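Local coordinates for protein pantothenate synthetase (Francisella tularensis subsp. tularensis, PDB 5HG0) that probably catalyses the ATP-dependent joining of pantoate to beta-alanine, through a pantoyl-adenylate intermediate, to give pantothenate, at residues Ser15-Leu20 / Ile141-Asn146; Phe28-Gly33 / Asn145-Gly150; Asn50-Val55 / Asp88-Phe93; Gly130-Val135 / Met158-Leu163. One frame throughout, in Å; residues are numbered along the deposited sequence.

Interaction 1 (Ser15-Leu20 / Ile141-Asn146)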
loop_
_atom_site.group_PDB
_atom_site.type_symbol
_atom_site.label_atom_id
_atom_site.label_comp_id
_atom_site.label_asym_id
_atom_site.label_seq_id
_atom_site.Cartn_x
_atom_site.Cartn_y
_atom_site.Cartn_z
ATOM N N SER B 15 6.894 12.794 -17.966
ATOM C CA SER B 15 7.850 13.232 -18.976
ATOM C C SER B 15 9.050 13.922 -18.336
ATOM O O SER B 15 10.200 13.648 -18.696
ATOM C CB SER B 15 7.161 14.158 -19.978
ATOM O OG SER B 15 5.986 13.559 -20.503
ATOM N N ILE B 16 8.800 14.822 -17.381
ATOM C CA ILE B 16 9.896 15.506 -16.694
ATOM C C ILE B 16 10.715 14.509 -15.886
ATOM O O ILE B 16 11.950 14.510 -15.931
ATOM C CB ILE B 16 9.350 16.632 -15.796
ATOM C CG1 ILE B 16 8.402 17.538 -16.576
ATOM C CG2 ILE B 16 10.494 17.453 -15.204
ATOM C CD1 ILE B 16 7.368 18.202 -15.698
ATOM N N ARG B 17 10.033 13.642 -15.133
ATOM C CA ARG B 17 10.732 12.706 -14.257
ATOM C C ARG B 17 11.565 11.711 -15.056
ATOM O O ARG B 17 12.677 11.354 -14.650
ATOM C CB ARG B 17 9.727 11.976 -13.366
ATOM C CG ARG B 17 10.352 10.960 -12.429
ATOM C CD ARG B 17 11.362 11.614 -11.504
ATOM N NE ARG B 17 12.077 10.631 -10.695
ATOM C CZ ARG B 17 13.160 9.977 -11.101
ATOM N NH1 ARG B 17 13.750 9.101 -10.299
ATOM N NH2 ARG B 17 13.657 10.197 -12.311
ATOM N N ASN B 18 11.050 11.258 -16.200
ATOM C CA ASN B 18 11.778 10.285 -17.006
ATOM C C ASN B 18 12.975 10.883 -17.731
ATOM O O ASN B 18 13.789 10.126 -18.268
ATOM C CB ASN B 18 10.842 9.631 -18.025
ATOM C CG ASN B 18 9.858 8.674 -17.383
ATOM O OD1 ASN B 18 10.080 8.191 -16.270
ATOM N ND2 ASN B 18 8.765 8.386 -18.085
ATOM N N SER B 19 13.108 12.208 -17.763
ATOM C CA SER B 19 14.230 12.854 -18.430
ATOM C C SER B 19 15.437 13.040 -17.519
ATOM O O SER B 19 16.468 13.544 -17.976
ATOM C CB SER B 19 13.800 14.212 -18.997
ATOM O OG SER B 19 13.349 15.077 -17.970
ATOM N N LEU B 20 15.335 12.652 -16.251
ATOM C CA LEU B 20 16.447 12.751 -15.317
ATOM C C LEU B 20 17.235 11.448 -15.315
ATOM O O LEU B 20 16.657 10.359 -15.389
ATOM C CB LEU B 20 15.938 13.061 -13.907
ATOM C CG LEU B 20 14.946 14.220 -13.778
ATOM C CD1 LEU B 20 14.415 14.325 -12.357
ATOM C CD2 LEU B 20 15.593 15.527 -14.201
ATOM N N ILE B 141 5.288 8.038 -7.759
ATOM C CA ILE B 141 5.347 8.944 -8.902
ATOM C C ILE B 141 6.708 9.627 -8.976
ATOM O O ILE B 141 7.415 9.533 -9.986
ATOM C CB ILE B 141 4.209 9.981 -8.829
ATOM C CG1 ILE B 141 2.844 9.296 -8.894
ATOM C CG2 ILE B 141 4.340 10.990 -9.952
ATOM C CD1 ILE B 141 1.700 10.173 -8.415
ATOM N N THR B 142 7.090 10.328 -7.905
ATOM C CA THR B 142 8.310 11.130 -7.940
ATOM C C THR B 142 9.566 10.269 -7.904
ATOM O O THR B 142 10.583 10.646 -8.497
ATOM C CB THR B 142 8.319 12.126 -6.781
ATOM O OG1 THR B 142 8.241 11.419 -5.538
ATOM C CG2 THR B 142 7.133 13.070 -6.889
ATOM N N LYS B 143 9.513 9.121 -7.230
ATOM C CA LYS B 143 10.660 8.232 -7.071
ATOM C C LYS B 143 11.925 8.994 -6.655
ATOM O O LYS B 143 12.916 9.005 -7.392
ATOM C CB LYS B 143 10.907 7.435 -8.343
ATOM C CG LYS B 143 9.850 6.382 -8.627
ATOM C CD LYS B 143 10.021 5.784 -10.011
ATOM C CE LYS B 143 9.752 6.824 -11.088
ATOM N NZ LYS B 143 9.947 6.272 -12.456
ATOM N N PRO B 144 11.917 9.632 -5.490
ATOM C CA PRO B 144 13.037 10.494 -5.110
ATOM C C PRO B 144 14.123 9.742 -4.356
ATOM O O PRO B 144 13.922 8.640 -3.843
ATOM C CB PRO B 144 12.368 11.526 -4.195
ATOM C CG PRO B 144 11.314 10.724 -3.490
ATOM C CD PRO B 144 10.856 9.643 -4.466
ATOM N N ASN B 145 15.295 10.376 -4.296
ATOM C CA ASN B 145 16.370 9.862 -3.457
ATOM C C ASN B 145 16.156 10.241 -1.999
ATOM O O ASN B 145 16.419 9.436 -1.099
ATOM C CB ASN B 145 17.724 10.388 -3.940
ATOM C CG ASN B 145 18.053 9.949 -5.350
ATOM O OD1 ASN B 145 18.076 10.761 -6.274
ATOM N ND2 ASN B 145 18.310 8.659 -5.525
ATOM N N ASN B 146 15.673 11.455 -1.751
ATOM C CA ASN B 146 15.547 11.994 -0.406
ATOM C C ASN B 146 14.148 12.554 -0.206
ATOM O O ASN B 146 13.641 13.286 -1.061
ATOM C CB ASN B 146 16.595 13.085 -0.158
ATOM C CG ASN B 146 18.008 12.536 -0.110
ATOM O OD1 ASN B 146 18.297 11.604 0.642
ATOM N ND2 ASN B 146 18.897 13.107 -0.923
#
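Arg17, near the end of helix 10-18, lays the edge of its guanidinium group against the backbone where helix 127-142 runs out. NE donates to Thr142 O at 2.7 Å and NH1 to Lys143 O at 3.0 Å, the second bond being the straighter, at 165°. Both oxygens lie close to the guanidinium plane, although each N-H meets its carbonyl tilted out of the peptide plane. The bend at chi2 (59°) turns the end of the arginine so that this edge faces the two carbonyls, and CD is carried to 3.3 Å from Thr142 O. This is the tight part. Beneath it Ile141 and Thr142 turn their side chains away from the arginine, onto Phe13; Ile141 also meets Phe168 of the second subunit and Thr142 meets Phe28, while the hydroxyl of Thr142 bonds back to Leu138 O.

The outer side is looser. Lys143 leaves the helix with positive phi, its CB 3.8 Å from Arg17 NH1, and then bends at chi3 so that NZ ends 4.3 Å from Asn18 OD1, too long for a hydrogen bond. Both of these polar side chains are exposed, as suits their place at the surface.

Arginine fits here because two donors on one rigid edge can engage successive carbonyls that end a helix. Its positive charge should also be favoured by the partial negative charge expected at a helix C-terminus.

Interaction 2 (Phe28-Gly33 / Asn145-Gly150); sequences FVPTMG and NNLYLG. With SAM (S-adenosylmethionine), chain D.
Phe28 bonds to both neighbours of Leu147 in sequence: its N donates to Asn146 O at 2.9 Å, and its O accepts from Tyr148 N at 3.3 Å. This is parallel pairing at the centre of a Rossmann-like sheet, where strands 26-31 and 146-150 lie side by side and chain order reverses its direction across the sheet. The strand axes diverge by 40°, and beyond this one bridge the chains separate towards the bound S-adenosylmethionine.

Apolar packing covers both faces. On one, Phe28 and Leu147 point the same way, with Leu147 CD1 3.9 Å from Phe28 CD2. With CG anti to the backbone N (chi1 173°), the leucine also brings CD1 to 3.6 Å from Pro30 CD, which in turn lies over a face of the Phe28 ring, towards its rim. On the other, Val29 CG2 meets Tyr148 CB at 4.0 Å, the side chains crossing at about a right angle, under helix 37-49. Tyrosine suits this buried position because its hydroxyl has polar partners in Asn50 and Glu49.

At the C-terminal ends of the strands the ligand occupies part of the predicted ATP site. Thr31 OG1 accepts from Gly33 N in an ST turn that begins the loop. Gly150, without a side chain, lets the adenosine lie close; its N makes weak bonds to both ribose hydroxyls, O2' and O3'. On strand 26-31, Pro30 O stands 3.4 Å from the ligand's C5'.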
loop_
_atom_site.group_PDB
_atom_site.type_symbol
_atom_site.label_atom_id
_atom_site.label_comp_id
_atom_site.label_asym_id
_atom_site.label_seq_id
_atom_site.Cartn_x
_atom_site.Cartn_y
_atom_site.Cartn_z
ATOM N N PHE B 28 12.498 15.482 -2.635
ATOM C CA PHE B 28 11.053 15.631 -2.756
ATOM C C PHE B 28 10.492 16.189 -1.458
ATOM O O PHE B 28 10.788 15.668 -0.377
ATOM C CB PHE B 28 10.395 14.290 -3.099
ATOM C CG PHE B 28 8.896 14.343 -3.187
ATOM C CD1 PHE B 28 8.257 15.361 -3.882
ATOM C CD2 PHE B 28 8.127 13.350 -2.601
ATOM C CE1 PHE B 28 6.878 15.398 -3.970
ATOM C CE2 PHE B 28 6.749 13.380 -2.683
ATOM C CZ PHE B 28 6.122 14.408 -3.365
ATOM N N VAL B 29 9.701 17.248 -1.564
ATOM C CA VAL B 29 9.024 17.858 -0.429
ATOM C C VAL B 29 7.532 17.897 -0.730
ATOM O O VAL B 29 7.060 18.753 -1.478
ATOM C CB VAL B 29 9.564 19.269 -0.132
ATOM C CG1 VAL B 29 8.817 19.874 1.047
ATOM C CG2 VAL B 29 11.054 19.217 0.149
ATOM N N PRO B 30 6.756 16.965 -0.175
ATOM C CA PRO B 30 5.302 16.987 -0.388
ATOM C C PRO B 30 4.626 17.953 0.575
ATOM O O PRO B 30 4.895 17.944 1.778
ATOM C CB PRO B 30 4.883 15.538 -0.115
ATOM C CG PRO B 30 5.899 15.042 0.855
ATOM C CD PRO B 30 7.197 15.750 0.530
ATOM N N THR B 31 3.759 18.808 0.034
ATOM C CA THR B 31 2.991 19.755 0.828
ATOM C C THR B 31 1.545 19.739 0.358
ATOM O O THR B 31 1.198 19.104 -0.643
ATOM C CB THR B 31 3.542 21.186 0.724
ATOM O OG1 THR B 31 3.159 21.752 -0.537
ATOM C CG2 THR B 31 5.061 21.201 0.833
HETATM N N MSE B 32 0.699 20.452 1.095
HETATM C CA MSE B 32 -0.664 20.725 0.657
HETATM C C MSE B 32 -0.844 22.218 0.423
HETATM O O MSE B 32 -1.929 22.765 0.629
HETATM C CB MSE B 32 -1.682 20.218 1.678
HETATM C CG MSE B 32 -1.607 18.719 1.915
HETATM SE SE MSE B 32 -3.161 18.023 2.874
HETATM C CE MSE B 32 -3.156 19.248 4.392
ATOM N N GLY B 33 0.231 22.871 -0.012
ATOM C CA GLY B 33 0.173 24.281 -0.327
ATOM C C GLY B 33 0.108 25.172 0.905
ATOM O O GLY B 33 0.350 24.754 2.039
ATOM N N ASN B 145 15.295 10.376 -4.296
ATOM C CA ASN B 145 16.370 9.862 -3.457
ATOM C C ASN B 145 16.156 10.241 -1.999
ATOM O O ASN B 145 16.419 9.436 -1.099
ATOM C CB ASN B 145 17.724 10.388 -3.940
ATOM C CG ASN B 145 18.053 9.949 -5.350
ATOM O OD1 ASN B 145 18.076 10.761 -6.274
ATOM N ND2 ASN B 145 18.310 8.659 -5.525
ATOM N N ASN B 146 15.673 11.455 -1.751
ATOM C CA ASN B 146 15.547 11.994 -0.406
ATOM C C ASN B 146 14.148 12.554 -0.206
ATOM O O ASN B 146 13.641 13.286 -1.061
ATOM C CB ASN B 146 16.595 13.085 -0.158
ATOM C CG ASN B 146 18.008 12.536 -0.110
ATOM O OD1 ASN B 146 18.297 11.604 0.642
ATOM N ND2 ASN B 146 18.897 13.107 -0.923
ATOM N N LEU B 147 13.536 12.212 0.925
ATOM C CA LEU B 147 12.222 12.712 1.306
ATOM C C LEU B 147 12.361 13.534 2.580
ATOM O O LEU B 147 12.952 13.069 3.559
ATOM C CB LEU B 147 11.238 11.561 1.520
ATOM C CG LEU B 147 9.862 11.921 2.083
ATOM C CD1 LEU B 147 9.081 12.768 1.093
ATOM C CD2 LEU B 147 9.086 10.665 2.466
ATOM N N TYR B 148 11.810 14.743 2.572
ATOM C CA TYR B 148 11.965 15.681 3.676
ATOM C C TYR B 148 10.629 15.878 4.374
ATOM O O TYR B 148 9.624 16.194 3.728
ATOM C CB TYR B 148 12.530 17.011 3.175
ATOM C CG TYR B 148 13.918 16.850 2.593
ATOM C CD1 TYR B 148 14.097 16.443 1.275
ATOM C CD2 TYR B 148 15.047 17.067 3.369
ATOM C CE1 TYR B 148 15.363 16.277 0.744
ATOM C CE2 TYR B 148 16.316 16.906 2.844
ATOM C CZ TYR B 148 16.466 16.511 1.532
ATOM O OH TYR B 148 17.725 16.346 1.010
ATOM N N LEU B 149 10.627 15.683 5.692
ATOM C CA LEU B 149 9.423 15.729 6.506
ATOM C C LEU B 149 9.650 16.632 7.708
ATOM O O LEU B 149 10.755 16.687 8.257
ATOM C CB LEU B 149 9.027 14.324 6.979
ATOM C CG LEU B 149 8.748 13.290 5.888
ATOM C CD1 LEU B 149 8.586 11.904 6.499
ATOM C CD2 LEU B 149 7.517 13.668 5.087
ATOM N N GLY B 150 8.601 17.338 8.113
ATOM C CA GLY B 150 8.675 18.194 9.278
ATOM C C GLY B 150 8.382 17.439 10.563
ATOM O O GLY B 150 7.596 16.496 10.588
HETATM N N SAM D . 0.029 15.404 5.087
HETATM C CA SAM D . 0.245 16.128 3.837
HETATM C C SAM D . 0.585 15.183 2.686
HETATM O O SAM D . 1.752 14.952 2.364
HETATM O OXT SAM D . -0.312 14.626 2.050
HETATM C CB SAM D . 1.289 17.230 4.027
HETATM C CG SAM D . 0.870 18.220 5.109
HETATM S SD SAM D . 2.077 19.471 5.629
HETATM C CE SAM D . 1.257 20.963 5.006
HETATM C "C5'" SAM D . 3.493 19.349 4.503
HETATM C "C4'" SAM D . 4.839 19.196 5.216
HETATM O "O4'" SAM D . 5.240 20.392 5.871
HETATM C "C3'" SAM D . 4.785 18.108 6.278
HETATM O "O3'" SAM D . 5.886 17.250 6.118
HETATM C "C2'" SAM D . 4.931 18.842 7.590
HETATM O "O2'" SAM D . 5.643 18.082 8.535
HETATM C "C1'" SAM D . 5.697 20.084 7.175
HETATM N N9 SAM D . 5.470 21.170 8.144
HETATM C C8 SAM D . 4.269 21.761 8.437
HETATM N N7 SAM D . 4.476 22.703 9.384
HETATM C C5 SAM D . 5.789 22.716 9.706
HETATM C C6 SAM D . 6.519 23.478 10.607
HETATM N N6 SAM D . 5.915 24.401 11.352
HETATM N N1 SAM D . 7.875 23.266 10.725
HETATM C C2 SAM D . 8.496 22.305 9.952
HETATM N N3 SAM D . 7.760 21.550 9.060
HETATM C C4 SAM D . 6.426 21.754 8.936
#

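Interaction 3 (Asn50-Val55 / Asp88-Phe93)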
loop_
_atom_site.group_PDB
_atom_site.type_symbol
_atom_site.label_atom_id
_atom_site.label_comp_id
_atom_site.label_asym_id
_atom_site.label_seq_id
_atom_site.Cartn_x
_atom_site.Cartn_y
_atom_site.Cartn_z
ATOM N N ASN B 50 20.622 18.181 -2.702
ATOM C CA ASN B 50 20.143 17.533 -3.912
ATOM C C ASN B 50 20.410 18.410 -5.127
ATOM O O ASN B 50 20.544 19.633 -5.028
ATOM C CB ASN B 50 18.645 17.210 -3.820
ATOM C CG ASN B 50 18.323 16.265 -2.678
ATOM O OD1 ASN B 50 18.335 15.045 -2.845
ATOM N ND2 ASN B 50 18.031 16.826 -1.506
ATOM N N ASP B 51 20.484 17.754 -6.286
ATOM C CA ASP B 51 20.616 18.461 -7.554
ATOM C C ASP B 51 19.258 18.915 -8.072
ATOM O O ASP B 51 19.145 19.990 -8.672
ATOM C CB ASP B 51 21.302 17.562 -8.581
ATOM C CG ASP B 51 22.537 16.876 -8.024
ATOM O OD1 ASP B 51 23.301 17.536 -7.286
ATOM O OD2 ASP B 51 22.738 15.677 -8.315
ATOM N N VAL B 52 18.221 18.110 -7.847
ATOM C CA VAL B 52 16.867 18.405 -8.297
ATOM C C VAL B 52 15.940 18.345 -7.092
ATOM O O VAL B 52 15.955 17.363 -6.341
ATOM C CB VAL B 52 16.398 17.422 -9.387
ATOM C CG1 VAL B 52 14.976 17.741 -9.810
ATOM C CG2 VAL B 52 17.334 17.462 -10.586
ATOM N N VAL B 53 15.136 19.388 -6.909
ATOM C CA VAL B 53 14.179 19.469 -5.811
ATOM C C VAL B 53 12.781 19.531 -6.405
ATOM O O VAL B 53 12.454 20.470 -7.142
ATOM C CB VAL B 53 14.438 20.681 -4.904
ATOM C CG1 VAL B 53 13.275 20.875 -3.947
ATOM C CG2 VAL B 53 15.733 20.497 -4.133
ATOM N N ILE B 54 11.962 18.533 -6.087
ATOM C CA ILE B 54 10.560 18.501 -6.482
ATOM C C ILE B 54 9.719 18.859 -5.267
ATOM O O ILE B 54 9.935 18.325 -4.172
ATOM C CB ILE B 54 10.161 17.122 -7.037
ATOM C CG1 ILE B 54 11.118 16.681 -8.149
ATOM C CG2 ILE B 54 8.724 17.150 -7.549
ATOM C CD1 ILE B 54 10.986 15.217 -8.526
ATOM N N VAL B 55 8.774 19.775 -5.452
ATOM C CA VAL B 55 7.785 20.111 -4.436
ATOM C C VAL B 55 6.411 19.813 -5.011
ATOM O O VAL B 55 6.099 20.231 -6.132
ATOM C CB VAL B 55 7.887 21.583 -3.996
ATOM C CG1 VAL B 55 6.686 21.966 -3.141
ATOM C CG2 VAL B 55 9.182 21.819 -3.239
ATOM N N ASP B 88 14.015 28.863 -6.206
ATOM C CA ASP B 88 14.602 28.136 -7.333
ATOM C C ASP B 88 14.303 26.639 -7.245
ATOM O O ASP B 88 15.184 25.794 -7.403
ATOM C CB ASP B 88 16.104 28.397 -7.436
ATOM C CG ASP B 88 16.423 29.805 -7.913
ATOM O OD1 ASP B 88 15.651 30.340 -8.735
ATOM O OD2 ASP B 88 17.440 30.373 -7.464
ATOM N N VAL B 89 13.037 26.316 -6.988
ATOM C CA VAL B 89 12.598 24.926 -7.011
ATOM C C VAL B 89 12.521 24.459 -8.456
ATOM O O VAL B 89 11.988 25.161 -9.325
ATOM C CB VAL B 89 11.249 24.772 -6.294
ATOM C CG1 VAL B 89 10.595 23.450 -6.663
ATOM C CG2 VAL B 89 11.453 24.862 -4.795
ATOM N N ASP B 90 13.064 23.271 -8.723
ATOM C CA ASP B 90 13.156 22.787 -10.097
ATOM C C ASP B 90 11.781 22.444 -10.660
ATOM O O ASP B 90 11.376 22.969 -11.704
ATOM C CB ASP B 90 14.089 21.577 -10.163
ATOM C CG ASP B 90 15.464 21.872 -9.591
ATOM O OD1 ASP B 90 16.328 22.382 -10.337
ATOM O OD2 ASP B 90 15.675 21.597 -8.391
ATOM N N VAL B 91 11.049 21.558 -9.989
ATOM C CA VAL B 91 9.759 21.080 -10.475
ATOM C C VAL B 91 8.704 21.300 -9.401
ATOM O O VAL B 91 8.919 20.962 -8.231
ATOM C CB VAL B 91 9.810 19.591 -10.870
ATOM C CG1 VAL B 91 8.476 19.151 -11.458
ATOM C CG2 VAL B 91 10.948 19.331 -11.846
ATOM N N LEU B 92 7.570 21.868 -9.799
ATOM C CA LEU B 92 6.361 21.869 -8.985
ATOM C C LEU B 92 5.406 20.826 -9.546
ATOM O O LEU B 92 5.124 20.819 -10.750
ATOM C CB LEU B 92 5.695 23.245 -8.971
ATOM C CG LEU B 92 4.270 23.303 -8.407
ATOM C CD1 LEU B 92 4.205 22.763 -6.982
ATOM C CD2 LEU B 92 3.722 24.726 -8.469
ATOM N N PHE B 93 4.925 19.938 -8.681
ATOM C CA PHE B 93 3.965 18.906 -9.058
ATOM C C PHE B 93 2.638 19.235 -8.385
ATOM O O PHE B 93 2.491 19.074 -7.169
ATOM C CB PHE B 93 4.468 17.519 -8.669
ATOM C CG PHE B 93 3.554 16.404 -9.091
ATOM C CD1 PHE B 93 2.902 16.453 -10.315
ATOM C CD2 PHE B 93 3.352 15.306 -8.268
ATOM C CE1 PHE B 93 2.063 15.427 -10.711
ATOM C CE2 PHE B 93 2.513 14.275 -8.655
ATOM C CZ PHE B 93 1.867 14.334 -9.877
#
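The carboxylate of Asp90 meets the backbone of Val52 and Val53 through OD2. Val53 N donates to OD2 at 2.7 Å in a nearly straight bond, reaching the oxygen on its anti side and 32° out of the carboxylate plane. With CG beside its own backbone N (chi1 -55°), Asp90 folds back to the start of strand 52-57, where its carboxylate oxygen serves as the acceptor for a strand N-H. Its CB lies against Val52 CG1. The other flat group, the Phe93 ring, leads away from strand 52-57: Phe93 CB is near Ile54 CG2, while the ring meets that of Phe13 with the planes at about 35°.

Between these two residues the main chains pair. Val53 O receives weak bonds from Asp90 N and Val91 N; farther along, Val55 N donates to Val91 O at 3.0 Å and Phe93 N to Val55 O at 2.8 Å. Contacts from Ile54 CA and Leu92 CA to the same two acceptors, Val91 O and Val55 O, add CA-H...O interactions.

Beta-branched residues suit these extended chains and fill both faces. Ile54 and Val91 stand side by side on one, with CG1 of Ile54 4.2 Å from CB of Val91. On the other, Val55 CG2 meets Val89 CG1 at 4.0 Å, and Leu84 of helix 77-86 covers both valines. Asp88, with positive phi, ends that helix in a Schellman motif and turns the chain back to the sheet. Neighbouring parallel strands joined through a helical connection, here ending in helix 77-86, form a beta-alpha-beta crossover, the repeating element of Rossmann-like folds.

Interaction 4 (Gly130-Val135 / Met158-Leu163); sequences GMLTVV and MLIKQL
Two helices that pack on the same face of the Rossmann-like sheet, 127-142 and 154-166, meet through Met131, Leu132 and Val135 on one and Leu159, Ile160 and Leu163 on the other. Met131, present as selenomethionine, touches Ile160 through its selenium: SE lies 3.6 Å from CD1. A chi2 of -86° bends the chain so that SE comes across the isoleucine obliquely while CE goes on towards Leu159 CD1. Ile160 extends CG1 and CD1 between Met131 and Val135, with CD1 4.0 Å from Val135 CG2.

The local axes run 10.5 Å apart at an angle of 44°. Residues four apart, Met131 with Val135 and Leu159 with Leu163, line the facing sides, a spacing consistent with ridges-into-grooves packing. The chain between the helices passes through strand 146-150, making an alpha-beta-alpha unit, and Ile160 also reaches down to Leu147 and Leu149 on that strand.

Leu132 works on the side away from the sheet. Its CD2 is 3.9 Å from Leu159 CB, the two leucines crossing at about a right angle, and it also approaches Leu163 CB. Leu163 places CD2 3.8 Å from Val135 CG1. No hydrogen bond joins the segments, and branched aliphatic side chains suit a surface that must be filled without polar partners. Leu107 of the second subunit packs on both Leu132 and Leu163. Met131 also touches the bound S-adenosylmethionine and lies close to the side chain of Gln156, a predicted pantoate-binding residue.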
loop_
_atom_site.group_PDB
_atom_site.type_symbol
_atom_site.label_atom_id
_atom_site.label_comp_id
_atom_site.label_asym_id
_atom_site.label_seq_id
_atom_site.Cartn_x
_atom_site.Cartn_y
_atom_site.Cartn_z
ATOM N N GLY B 130 -5.625 7.935 4.821
ATOM C CA GLY B 130 -5.593 8.796 3.651
ATOM C C GLY B 130 -4.214 9.368 3.387
ATOM O O GLY B 130 -3.772 9.442 2.238
HETATM N N MSE B 131 -3.510 9.760 4.446
HETATM C CA MSE B 131 -2.167 10.316 4.315
HETATM C C MSE B 131 -1.191 9.282 3.772
HETATM O O MSE B 131 -0.437 9.561 2.842
HETATM C CB MSE B 131 -1.673 10.849 5.664
HETATM C CG MSE B 131 -0.280 11.465 5.638
HETATM SE SE MSE B 131 1.163 10.179 5.870
HETATM C CE MSE B 131 0.715 9.543 7.658
ATOM N N LEU B 132 -1.208 8.083 4.362
ATOM C CA LEU B 132 -0.273 7.043 3.943
ATOM C C LEU B 132 -0.518 6.625 2.500
ATOM O O LEU B 132 0.433 6.371 1.752
ATOM C CB LEU B 132 -0.377 5.837 4.876
ATOM C CG LEU B 132 0.229 6.030 6.264
ATOM C CD1 LEU B 132 -0.025 4.818 7.144
ATOM C CD2 LEU B 132 1.717 6.307 6.142
ATOM N N THR B 133 -1.787 6.546 2.090
ATOM C CA THR B 133 -2.093 6.138 0.723
ATOM C C THR B 133 -1.545 7.136 -0.291
ATOM O O THR B 133 -0.968 6.743 -1.311
ATOM C CB THR B 133 -3.603 5.970 0.547
ATOM O OG1 THR B 133 -4.102 5.032 1.510
ATOM C CG2 THR B 133 -3.926 5.463 -0.853
ATOM N N VAL B 134 -1.705 8.435 -0.023
ATOM C CA VAL B 134 -1.279 9.426 -1.008
ATOM C C VAL B 134 0.237 9.580 -1.002
ATOM O O VAL B 134 0.839 9.850 -2.048
ATOM C CB VAL B 134 -1.990 10.774 -0.773
ATOM C CG1 VAL B 134 -1.451 11.477 0.465
ATOM C CG2 VAL B 134 -1.854 11.667 -2.000
ATOM N N VAL B 135 0.883 9.417 0.157
ATOM C CA VAL B 135 2.343 9.490 0.196
ATOM C C VAL B 135 2.944 8.353 -0.616
ATOM O O VAL B 135 3.904 8.545 -1.371
ATOM C CB VAL B 135 2.850 9.488 1.649
ATOM C CG1 VAL B 135 4.318 9.104 1.699
ATOM C CG2 VAL B 135 2.644 10.848 2.280
HETATM N N MSE B 158 6.769 8.928 11.758
HETATM C CA MSE B 158 6.983 7.538 12.157
HETATM C C MSE B 158 6.276 6.553 11.234
HETATM O O MSE B 158 6.821 5.497 10.913
HETATM C CB MSE B 158 6.517 7.319 13.599
HETATM C CG MSE B 158 7.491 7.817 14.658
HETATM SE SE MSE B 158 6.822 7.558 16.475
HETATM C CE MSE B 158 6.638 5.620 16.459
ATOM N N LEU B 159 5.062 6.906 10.806
ATOM C CA LEU B 159 4.301 6.015 9.936
ATOM C C LEU B 159 4.896 5.970 8.535
ATOM O O LEU B 159 4.951 4.903 7.911
ATOM C CB LEU B 159 2.837 6.451 9.886
ATOM C CG LEU B 159 2.040 6.286 11.181
ATOM C CD1 LEU B 159 0.663 6.910 11.042
ATOM C CD2 LEU B 159 1.920 4.817 11.556
ATOM N N ILE B 160 5.351 7.115 8.024
ATOM C CA ILE B 160 5.960 7.143 6.698
ATOM C C ILE B 160 7.297 6.412 6.709
ATOM O O ILE B 160 7.656 5.733 5.738
ATOM C CB ILE B 160 6.099 8.596 6.211
ATOM C CG1 ILE B 160 4.716 9.194 5.947
ATOM C CG2 ILE B 160 6.947 8.666 4.950
ATOM C CD1 ILE B 160 4.742 10.676 5.650
ATOM N N LYS B 161 8.054 6.534 7.804
ATOM C CA LYS B 161 9.261 5.727 7.961
ATOM C C LYS B 161 8.933 4.241 7.890
ATOM O O LYS B 161 9.648 3.469 7.240
ATOM C CB LYS B 161 9.956 6.057 9.282
ATOM C CG LYS B 161 10.794 7.325 9.258
ATOM C CD LYS B 161 11.414 7.583 10.616
ATOM C CE LYS B 161 12.309 8.809 10.595
ATOM N NZ LYS B 161 12.778 9.176 11.963
ATOM N N GLN B 162 7.853 3.824 8.553
ATOM C CA GLN B 162 7.403 2.441 8.442
ATOM C C GLN B 162 6.967 2.123 7.018
ATOM O O GLN B 162 7.235 1.028 6.508
ATOM C CB GLN B 162 6.259 2.183 9.423
ATOM C CG GLN B 162 5.860 0.724 9.541
ATOM C CD GLN B 162 6.955 -0.125 10.153
ATOM O OE1 GLN B 162 7.479 0.193 11.223
ATOM N NE2 GLN B 162 7.315 -1.208 9.470
ATOM N N LEU B 163 6.296 3.073 6.359
ATOM C CA LEU B 163 5.832 2.861 4.992
ATOM C C LEU B 163 6.997 2.605 4.046
ATOM O O LEU B 163 6.991 1.635 3.280
ATOM C CB LEU B 163 5.022 4.072 4.527
ATOM C CG LEU B 163 4.406 4.017 3.126
ATOM C CD1 LEU B 163 3.141 3.170 3.120
ATOM C CD2 LEU B 163 4.129 5.418 2.606
#

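Overall arrangement
Interactions 2 and 3 belong to one parallel sheet, in which strands 26-31 and 52-57 are neighbours; both are buried and combine backbone hydrogen bonds with apolar packing, interaction 3 adding a carboxylate acceptor from Asp90 at its edge. Asn50 ties them together by hydrogen bonds to Asn146 and Tyr148. Interaction 4 is also buried but wholly apolar, being between helices, and it meets interaction 2 where helix 154-166 lies on strand 146-150. Interaction 1 is partly exposed and depends on a charged side chain binding main-chain oxygens. It shares helix 127-142 with interaction 4, about 19 Å away between centres, and Asn145 and Asn146 with interaction 2. The ligand lies beside interactions 2 and 4, whereas interaction 1 lies away from the annotated sites.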